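Local coordinates for oligopeptide-binding protein appA (Bacillus subtilis, PDB 1XOC) that binds oligopeptides outside the cell as the receptor component of an ABC permease that imports them and that can replace the Opp system in sporulation and competence, at residues T122-K127 against L141-G146; L287-D292 against P326-N331. One frame throughout, in Å; residues are numbered along the deposited sequence.

Contact 1 of 2, residues T122-K127 against L141-G146; sequences TYEMLK and LKYKDG
Met125 lies at the apolar centre, side by side with Leu141 and pointing the same way, its CG 3.8 Å from CD2 of Leu141. A long, unbranched thioether suits this place because it can bend to fit: with CG set between the backbone N and the carbonyl carbon (chi1 77°) and two further bends, the chain curls round until CE comes 3.7 Å from OD1 of Asp145. On another side CB of Met125 meets CE1 of the Tyr143 ring at 3.7 Å. The side chains of Leu126 and Leu141 diverge from one another, yet their branch ends still touch, CD2 of the first 4.0 Å from CD1 of the second. Phe148 of helix 147-155 packs on both Met125 and Leu126.

The frame is the open end of a beta hairpin, the strands 126-133 and 136-141 at the margin of a five-stranded antiparallel sheet. Leu126 and Leu141 form a non-hydrogen-bonded pair there, and a type I turn from Tyr123 to Leu126 leads the chain in. Just beyond the pair, Lys142 N donates to Met125 O over 2.8 Å, nearly straight at 167°, while the CA of Leu141 adds a C-H contact to the same oxygen.

Farther out, the extended methylene chain of Lys142 runs across the turn, bringing CE 3.1 Å from Leu126 O, and CG packs against CB of Lys127. The carboxylate of Glu124 reaches away to Tyr428, while Asp145 caps the N of Asn147 through OD2 and forms a salt bridge with Lys458 through OD1.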
loop_
_atom_site.group_PDB
_atom_site.type_symbol
_atom_site.label_atom_id
_atom_site.label_comp_id
_atom_site.label_asym_id
_atom_site.label_seq_id
_atom_site.Cartn_x
_atom_site.Cartn_y
_atom_site.Cartn_z
ATOM N N THR A 122 10.683 5.198 6.973
ATOM C CA THR A 122 10.700 3.992 7.759
ATOM C C THR A 122 11.956 3.831 8.621
ATOM O O THR A 122 11.938 3.114 9.648
ATOM C CB THR A 122 10.530 2.805 6.805
ATOM O OG1 THR A 122 9.316 2.997 6.042
ATOM C CG2 THR A 122 10.462 1.479 7.574
ATOM N N TYR A 123 13.054 4.478 8.219
ATOM C CA TYR A 123 14.374 4.288 8.833
ATOM C C TYR A 123 14.943 5.548 9.449
ATOM O O TYR A 123 15.992 5.492 10.094
ATOM C CB TYR A 123 15.394 3.671 7.830
ATOM C CG TYR A 123 14.832 2.440 7.149
ATOM C CD1 TYR A 123 14.190 2.548 5.918
ATOM C CD2 TYR A 123 14.812 1.177 7.800
ATOM C CE1 TYR A 123 13.622 1.459 5.300
ATOM C CE2 TYR A 123 14.216 0.070 7.180
ATOM C CZ TYR A 123 13.630 0.228 5.919
ATOM O OH TYR A 123 13.011 -0.862 5.317
ATOM N N GLU A 124 14.276 6.686 9.278
ATOM C CA GLU A 124 14.907 7.934 9.714
ATOM C C GLU A 124 15.091 8.090 11.231
ATOM O O GLU A 124 15.838 8.964 11.685
ATOM C CB GLU A 124 14.228 9.150 9.129
ATOM C CG GLU A 124 12.802 9.287 9.408
ATOM C CD GLU A 124 12.274 10.616 8.873
ATOM O OE1 GLU A 124 13.065 11.318 8.201
ATOM O OE2 GLU A 124 11.109 10.977 9.128
ATOM N N MET A 125 14.393 7.273 11.998
ATOM C CA MET A 125 14.604 7.262 13.434
ATOM C C MET A 125 15.892 6.529 13.830
ATOM O O MET A 125 16.306 6.663 14.969
ATOM C CB MET A 125 13.407 6.654 14.174
ATOM C CG MET A 125 13.304 5.133 14.137
ATOM S SD MET A 125 12.934 4.507 12.481
ATOM C CE MET A 125 11.236 4.942 12.315
ATOM N N LEU A 126 16.508 5.772 12.921
ATOM C CA LEU A 126 17.706 4.998 13.252
ATOM C C LEU A 126 18.957 5.838 13.245
ATOM O O LEU A 126 19.214 6.597 12.305
ATOM C CB LEU A 126 17.921 3.837 12.271
ATOM C CG LEU A 126 17.043 2.640 12.462
ATOM C CD1 LEU A 126 17.339 1.606 11.365
ATOM C CD2 LEU A 126 17.264 2.037 13.873
ATOM N N LYS A 127 19.750 5.681 14.291
ATOM C CA LYS A 127 21.075 6.259 14.357
ATOM C C LYS A 127 22.094 5.286 13.769
ATOM O O LYS A 127 22.969 5.684 12.984
ATOM C CB LYS A 127 21.435 6.534 15.795
ATOM C CG LYS A 127 22.760 7.229 15.968
ATOM C CD LYS A 127 23.110 7.267 17.431
ATOM C CE LYS A 127 22.235 8.242 18.177
ATOM N NZ LYS A 127 22.737 8.444 19.577
ATOM N N LEU A 141 18.420 4.113 18.191
ATOM C CA LEU A 141 17.565 5.146 17.639
ATOM C C LEU A 141 17.984 6.542 18.102
ATOM O O LEU A 141 18.496 6.726 19.203
ATOM C CB LEU A 141 16.099 4.913 17.980
ATOM C CG LEU A 141 15.329 3.787 17.271
ATOM C CD1 LEU A 141 15.885 2.413 17.631
ATOM C CD2 LEU A 141 13.819 3.869 17.632
ATOM N N LYS A 142 17.729 7.521 17.229
ATOM C CA LYS A 142 18.016 8.928 17.509
ATOM C C LYS A 142 16.956 9.534 18.422
ATOM O O LYS A 142 17.220 10.504 19.117
ATOM C CB LYS A 142 18.016 9.750 16.213
ATOM C CG LYS A 142 18.922 9.322 15.093
ATOM C CD LYS A 142 18.649 10.214 13.866
ATOM C CE LYS A 142 19.283 9.714 12.590
ATOM N NZ LYS A 142 19.501 10.851 11.624
ATOM N N TYR A 143 15.735 9.007 18.333
ATOM C CA TYR A 143 14.598 9.439 19.155
ATOM C C TYR A 143 13.565 8.303 19.137
ATOM O O TYR A 143 13.629 7.436 18.282
ATOM C CB TYR A 143 13.965 10.743 18.592
ATOM C CG TYR A 143 13.674 10.674 17.106
ATOM C CD1 TYR A 143 12.515 10.074 16.632
ATOM C CD2 TYR A 143 14.589 11.173 16.177
ATOM C CE1 TYR A 143 12.260 9.995 15.273
ATOM C CE2 TYR A 143 14.344 11.088 14.807
ATOM C CZ TYR A 143 13.181 10.514 14.377
ATOM O OH TYR A 143 12.927 10.404 13.027
ATOM N N LYS A 144 12.618 8.331 20.073
ATOM C CA LYS A 144 11.608 7.284 20.172
ATOM C C LYS A 144 10.598 7.427 19.041
ATOM O O LYS A 144 10.130 8.525 18.746
ATOM C CB LYS A 144 10.903 7.333 21.520
ATOM C CG LYS A 144 11.830 6.995 22.679
ATOM C CD LYS A 144 11.094 6.948 24.000
ATOM C CE LYS A 144 12.064 6.858 25.141
ATOM N NZ LYS A 144 11.342 6.587 26.422
ATOM N N ASP A 145 10.281 6.304 18.420
ATOM C CA ASP A 145 9.298 6.267 17.353
ATOM C C ASP A 145 8.804 4.848 17.192
ATOM O O ASP A 145 9.549 3.938 16.778
ATOM C CB ASP A 145 9.935 6.805 16.064
ATOM C CG ASP A 145 8.945 6.937 14.893
ATOM O OD1 ASP A 145 9.319 7.646 13.940
ATOM O OD2 ASP A 145 7.832 6.374 14.942
ATOM N N GLY A 146 7.534 4.650 17.529
ATOM C CA GLY A 146 6.903 3.337 17.420
ATOM C C GLY A 146 6.858 2.746 16.026
ATOM O O GLY A 146 6.623 1.540 15.856
#

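Contact 2 of 2, residues L287-D292 against P326-N331; sequences LTTALD and PKFEYN
Tyr330 lays one face of its ring on Asp292, whose CB sits over the ring centre at 3.7 Å and only 8° off the normal, a CH-pi contact. The carboxylate continues the stack, its plane tilted just 10° from the ring, and with CG anti to the backbone N (chi1 -171°) it passes over the CD2-CE2 side. A broad aromatic suits this surface position because it also brings CE1, at its edge, 3.4 Å from Ala290 O.

Hydrogen bonding across the contact is carried by the backbone. Asn331 N donates to Thr289 O over 2.9 Å, nearly straight and in the carbonyl plane, and the CA of Tyr330 adds a C-H contact to that oxygen. A water lies 2.8 Å from Thr288 O and 2.7 Å from Phe328 O, placed to donate to either; with more acceptors near it than protons, it need not serve both at once.

The threonines, whose branched CB offers a methyl and a hydroxyl together, add van der Waals contact. CG2 of Thr288 packs 3.6 Å from CB of Phe328, while its OG1 bonds to Gln481 and Thr484. Thr289 sets CG2 3.7 Å from Glu329 O and OG1, held by Gln285 O in its own helix, against Phe328 CB.

Both segments end at N-caps: Asp292, whose OD2 accepts from Ser295 N, precedes helix 293-300, and Asn331 precedes helix 332-341. The arrangement is thus a helix-to-helix junction, with the entry to a third helix tied across it.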
loop_
_atom_site.group_PDB
_atom_site.type_symbol
_atom_site.label_atom_id
_atom_site.label_comp_id
_atom_site.label_asym_id
_atom_site.label_seq_id
_atom_site.Cartn_x
_atom_site.Cartn_y
_atom_site.Cartn_z
ATOM N N LEU A 287 -14.643 20.549 -4.450
ATOM C CA LEU A 287 -14.617 19.358 -5.298
ATOM C C LEU A 287 -15.232 18.173 -4.572
ATOM O O LEU A 287 -16.035 17.429 -5.131
ATOM C CB LEU A 287 -13.193 19.035 -5.736
ATOM C CG LEU A 287 -12.505 20.027 -6.668
ATOM C CD1 LEU A 287 -10.999 19.838 -6.699
ATOM C CD2 LEU A 287 -13.052 19.903 -8.063
ATOM N N THR A 288 -14.894 18.011 -3.304
ATOM C CA THR A 288 -15.513 16.961 -2.527
ATOM C C THR A 288 -17.022 17.182 -2.427
ATOM O O THR A 288 -17.821 16.251 -2.592
ATOM C CB THR A 288 -14.891 16.903 -1.120
ATOM O OG1 THR A 288 -13.501 16.559 -1.246
ATOM C CG2 THR A 288 -15.612 15.877 -0.243
ATOM N N THR A 289 -17.411 18.423 -2.174
ATOM C CA THR A 289 -18.824 18.760 -1.989
ATOM C C THR A 289 -19.619 18.524 -3.269
ATOM O O THR A 289 -20.823 18.280 -3.223
ATOM C CB THR A 289 -18.964 20.237 -1.544
ATOM O OG1 THR A 289 -18.205 20.429 -0.356
ATOM C CG2 THR A 289 -20.407 20.623 -1.257
ATOM N N ALA A 290 -18.941 18.603 -4.412
ATOM C CA ALA A 290 -19.585 18.404 -5.718
ATOM C C ALA A 290 -19.797 16.931 -6.067
ATOM O O ALA A 290 -20.481 16.628 -7.048
ATOM C CB ALA A 290 -18.752 19.041 -6.805
ATOM N N LEU A 291 -19.181 16.037 -5.301
ATOM C CA LEU A 291 -19.213 14.614 -5.613
ATOM C C LEU A 291 -20.176 13.847 -4.717
ATOM O O LEU A 291 -20.091 13.888 -3.485
ATOM C CB LEU A 291 -17.820 14.012 -5.551
ATOM C CG LEU A 291 -16.803 14.592 -6.536
ATOM C CD1 LEU A 291 -15.383 14.155 -6.208
ATOM C CD2 LEU A 291 -17.196 14.251 -7.991
ATOM N N ASP A 292 -21.088 13.130 -5.362
ATOM C CA ASP A 292 -22.098 12.347 -4.682
ATOM C C ASP A 292 -21.477 11.001 -4.339
ATOM O O ASP A 292 -21.677 10.001 -5.039
ATOM C CB ASP A 292 -23.329 12.183 -5.573
ATOM C CG ASP A 292 -24.511 11.562 -4.839
ATOM O OD1 ASP A 292 -25.634 11.622 -5.394
ATOM O OD2 ASP A 292 -24.306 11.006 -3.726
ATOM N N PRO A 326 -15.313 17.369 9.622
ATOM C CA PRO A 326 -16.099 17.889 8.503
ATOM C C PRO A 326 -16.200 16.848 7.394
ATOM O O PRO A 326 -15.194 16.274 6.997
ATOM C CB PRO A 326 -15.300 19.105 8.012
ATOM C CG PRO A 326 -13.976 18.954 8.541
ATOM C CD PRO A 326 -14.084 18.152 9.825
ATOM N N LYS A 327 -17.411 16.631 6.902
ATOM C CA LYS A 327 -17.673 15.585 5.920
ATOM C C LYS A 327 -17.789 16.074 4.486
ATOM O O LYS A 327 -17.572 15.277 3.577
ATOM C CB LYS A 327 -18.946 14.847 6.293
ATOM C CG LYS A 327 -18.797 14.007 7.535
ATOM C CD LYS A 327 -20.098 13.325 7.821
ATOM C CE LYS A 327 -19.949 12.230 8.836
ATOM N NZ LYS A 327 -21.155 11.354 8.752
ATOM N N PHE A 328 -18.135 17.354 4.284
ATOM C CA PHE A 328 -18.328 17.912 2.934
ATOM C C PHE A 328 -19.311 17.054 2.126
ATOM O O PHE A 328 -19.047 16.663 0.982
ATOM C CB PHE A 328 -16.992 18.081 2.212
ATOM C CG PHE A 328 -16.017 18.941 2.969
ATOM C CD1 PHE A 328 -15.010 18.366 3.733
ATOM C CD2 PHE A 328 -16.162 20.322 2.989
ATOM C CE1 PHE A 328 -14.134 19.160 4.448
ATOM C CE2 PHE A 328 -15.291 21.112 3.706
ATOM C CZ PHE A 328 -14.283 20.525 4.432
ATOM N N GLU A 329 -20.439 16.755 2.762
ATOM C CA GLU A 329 -21.518 15.996 2.149
ATOM C C GLU A 329 -22.002 16.660 0.855
ATOM O O GLU A 329 -21.988 17.884 0.705
ATOM C CB GLU A 329 -22.673 15.826 3.144
ATOM C CG GLU A 329 -22.330 14.917 4.337
ATOM C CD GLU A 329 -23.561 14.431 5.104
ATOM O OE1 GLU A 329 -23.685 13.195 5.313
ATOM O OE2 GLU A 329 -24.405 15.273 5.486
ATOM N N TYR A 330 -22.430 15.821 -0.080
ATOM C CA TYR A 330 -22.773 16.249 -1.426
ATOM C C TYR A 330 -23.811 17.349 -1.413
ATOM O O TYR A 330 -24.866 17.229 -0.785
ATOM C CB TYR A 330 -23.279 15.047 -2.234
ATOM C CG TYR A 330 -23.868 15.375 -3.584
ATOM C CD1 TYR A 330 -23.095 15.963 -4.583
ATOM C CD2 TYR A 330 -25.186 15.069 -3.873
ATOM C CE1 TYR A 330 -23.652 16.273 -5.825
ATOM C CE2 TYR A 330 -25.737 15.357 -5.104
ATOM C CZ TYR A 330 -24.956 15.947 -6.077
ATOM O OH TYR A 330 -25.536 16.244 -7.292
ATOM N N ASN A 331 -23.501 18.426 -2.117
ATOM C CA ASN A 331 -24.422 19.559 -2.249
ATOM C C ASN A 331 -23.968 20.361 -3.454
ATOM O O ASN A 331 -23.036 21.152 -3.348
ATOM C CB ASN A 331 -24.357 20.402 -0.967
ATOM C CG ASN A 331 -25.341 21.545 -0.938
ATOM O OD1 ASN A 331 -25.673 22.017 0.137
ATOM N ND2 ASN A 331 -25.797 22.008 -2.088
HETATM O O HOH W 1 -19.319 14.636 -0.852
#

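How the contacts relate
Contact 1 joins the open end of a hairpin in a five-stranded antiparallel sheet, whereas contact 2 ties the end of helix 281-289 to the coil before helix 332-341. They share no element and do not touch, their centres lying about 38 Å apart. Both are partly buried and away from the middle of the chain. The apolar heart of contact 1 is methionine carbons, leucine branches and a tyrosine ring, backed by helix 147-155, while contact 2 relies on a carboxylate stacked on an exposed ring, threonine methyls and a water between two backbone carbonyls. In each, one direct backbone hydrogen bond crosses, and an aspartate accepts a backbone N-H near the start of a following helix, as its N-cap in contact 2.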